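Local coordinates for protein beta-N-acetylhexosaminidase (Arthrobacter aurescens, PDB 3RCN) that probably hydrolyses terminal non-reducing N-acetyl-D-hexosamine residues from N-acetyl-beta-D-hexosaminides, as a member of glycosyl hydrolase family 20, at residues Ala377-Trp382 / Lys394-Val399. Sequence-based numbering, arbitrary orientation.
Sequences ALVASW and KGYDVV
Two neighbouring parallel strands of the catalytic alpha-beta barrel pair here, 378-381 with 397-399, the two ends of a beta-alpha-beta crossover whose connecting helix is 385-393. Gly395, with its positive phi of 90°, closes that helix in a Schellman motif; at its backbone angles a CB would press on the preceding carbonyl O. Asp397 N gives the first backbone hydrogen bond, a bent one, to Ala377 O at 3.1 Å. Val379 uses both its N and its O, donating to Asp397 O at 2.7 Å and accepting from Val399 N at 3.0 Å. Ser381 N donates to Val399 O, and the ladder continues through Ser381 to Cys401.

Leu378, Ala380, Asp397 and Val399 share the face that looks into the barrel, where Tyr140 and Leu450 of other strands meet Leu378 and Val399. In Leu378, chi1 of 173° sets CG beside the carbonyl carbon and chi2 of 58° brings CD1 to Val399 CG1, 3.7 Å away, the two side chains crossing nearly at right angles. Asp397 CB lies 4.2 Å from the same CD1, while its polar end suits the strand's start, OD1 accepting from Arg448 N. The short methyl of Ala380 sits beside branched Val399, its CB 4.0 Å from Val399 CG2. Val398 and Val379 occupy the opposite face, where buried, beta-branched Val398 packs between strand and helix against Ala391 and Leu392. Just before the second strand, Tyr396 flanks Val379, whose CG2 meets the ring obliquely, 3.5 Å from Tyr396 CD2.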
loop_
_atom_site.group_PDB
_atom_site.type_symbol
_atom_site.label_atom_id
_atom_site.label_comp_id
_atom_site.label_asym_id
_atom_site.label_seq_id
_atom_site.Cartn_x
_atom_site.Cartn_y
_atom_site.Cartn_z
ATOM N N ALA A 377 -12.764 -32.737 -5.559
ATOM C CA ALA A 377 -13.630 -31.561 -5.582
ATOM C C ALA A 377 -13.878 -31.006 -4.186
ATOM O O ALA A 377 -14.219 -31.735 -3.251
ATOM C CB ALA A 377 -14.932 -31.840 -6.277
ATOM N N LEU A 378 -13.685 -29.698 -4.069
ATOM C CA LEU A 378 -13.893 -28.965 -2.841
ATOM C C LEU A 378 -15.139 -28.103 -2.985
ATOM O O LEU A 378 -15.277 -27.345 -3.957
ATOM C CB LEU A 378 -12.688 -28.062 -2.586
ATOM C CG LEU A 378 -12.795 -27.079 -1.428
ATOM C CD1 LEU A 378 -13.058 -27.854 -0.154
ATOM C CD2 LEU A 378 -11.511 -26.299 -1.323
ATOM N N VAL A 379 -16.046 -28.223 -2.022
ATOM C CA VAL A 379 -17.206 -27.357 -1.983
ATOM C C VAL A 379 -17.062 -26.264 -0.931
ATOM O O VAL A 379 -16.747 -26.540 0.219
ATOM C CB VAL A 379 -18.481 -28.149 -1.706
ATOM C CG1 VAL A 379 -19.703 -27.229 -1.791
ATOM C CG2 VAL A 379 -18.600 -29.274 -2.698
ATOM N N ALA A 380 -17.317 -25.022 -1.322
ATOM C CA ALA A 380 -17.375 -23.940 -0.348
ATOM C C ALA A 380 -18.841 -23.660 -0.052
ATOM O O ALA A 380 -19.557 -23.066 -0.866
ATOM C CB ALA A 380 -16.701 -22.694 -0.901
ATOM N N SER A 381 -19.270 -24.050 1.141
ATOM C CA SER A 381 -20.682 -24.037 1.474
ATOM C C SER A 381 -21.107 -22.750 2.166
ATOM O O SER A 381 -20.753 -22.513 3.326
ATOM C CB SER A 381 -21.007 -25.212 2.393
ATOM O OG SER A 381 -22.373 -25.155 2.763
ATOM N N TRP A 382 -21.900 -21.951 1.460
ATOM C CA TRP A 382 -22.449 -20.714 1.999
ATOM C C TRP A 382 -23.822 -20.907 2.655
ATOM O O TRP A 382 -24.333 -20.006 3.324
ATOM C CB TRP A 382 -22.543 -19.677 0.886
ATOM C CG TRP A 382 -23.195 -20.215 -0.325
ATOM C CD1 TRP A 382 -22.588 -20.821 -1.385
ATOM C CD2 TRP A 382 -24.596 -20.222 -0.603
ATOM N NE1 TRP A 382 -23.527 -21.199 -2.315
ATOM C CE2 TRP A 382 -24.769 -20.844 -1.856
ATOM C CE3 TRP A 382 -25.722 -19.762 0.085
ATOM C CZ2 TRP A 382 -26.021 -21.017 -2.434
ATOM C CZ3 TRP A 382 -26.963 -19.932 -0.491
ATOM C CH2 TRP A 382 -27.104 -20.556 -1.737
ATOM N N LYS A 394 -21.972 -36.924 -0.004
ATOM C CA LYS A 394 -21.628 -37.262 -1.381
ATOM C C LYS A 394 -20.123 -37.409 -1.605
ATOM O O LYS A 394 -19.693 -37.646 -2.737
ATOM C CB LYS A 394 -22.154 -36.209 -2.359
ATOM C CG LYS A 394 -23.615 -36.352 -2.761
ATOM C CD LYS A 394 -24.488 -35.282 -2.115
ATOM C CE LYS A 394 -25.789 -35.101 -2.888
ATOM N NZ LYS A 394 -26.894 -34.601 -2.027
ATOM N N GLY A 395 -19.321 -37.240 -0.552
ATOM C CA GLY A 395 -17.878 -37.434 -0.651
ATOM C C GLY A 395 -17.052 -36.209 -1.034
ATOM O O GLY A 395 -15.823 -36.274 -1.136
ATOM N N TYR A 396 -17.726 -35.089 -1.265
ATOM C CA TYR A 396 -17.032 -33.858 -1.576
ATOM C C TYR A 396 -16.346 -33.350 -0.311
ATOM O O TYR A 396 -16.914 -33.431 0.780
ATOM C CB TYR A 396 -18.009 -32.813 -2.133
ATOM C CG TYR A 396 -18.639 -33.209 -3.456
ATOM C CD1 TYR A 396 -18.289 -34.406 -4.080
ATOM C CD2 TYR A 396 -19.570 -32.385 -4.089
ATOM C CE1 TYR A 396 -18.854 -34.783 -5.289
ATOM C CE2 TYR A 396 -20.141 -32.750 -5.304
ATOM C CZ TYR A 396 -19.778 -33.953 -5.899
ATOM O OH TYR A 396 -20.332 -34.336 -7.105
ATOM N N ASP A 397 -15.115 -32.856 -0.450
ATOM C CA ASP A 397 -14.452 -32.141 0.645
ATOM C C ASP A 397 -15.096 -30.771 0.824
ATOM O O ASP A 397 -15.479 -30.125 -0.140
ATOM C CB ASP A 397 -12.947 -31.990 0.403
ATOM C CG ASP A 397 -12.184 -33.287 0.621
ATOM O OD1 ASP A 397 -12.702 -34.184 1.323
ATOM O OD2 ASP A 397 -11.062 -33.409 0.089
ATOM N N VAL A 398 -15.217 -30.340 2.067
ATOM C CA VAL A 398 -15.980 -29.148 2.386
ATOM C C VAL A 398 -15.147 -28.116 3.169
ATOM O O VAL A 398 -14.294 -28.472 3.983
ATOM C CB VAL A 398 -17.215 -29.545 3.209
ATOM C CG1 VAL A 398 -17.947 -28.322 3.745
ATOM C CG2 VAL A 398 -18.136 -30.409 2.374
ATOM N N VAL A 399 -15.382 -26.838 2.888
ATOM C CA VAL A 399 -14.946 -25.754 3.753
ATOM C C VAL A 399 -16.168 -24.878 4.016
ATOM O O VAL A 399 -16.919 -24.564 3.089
ATOM C CB VAL A 399 -13.821 -24.927 3.114
ATOM C CG1 VAL A 399 -12.617 -25.801 2.861
ATOM C CG2 VAL A 399 -14.284 -24.322 1.818
#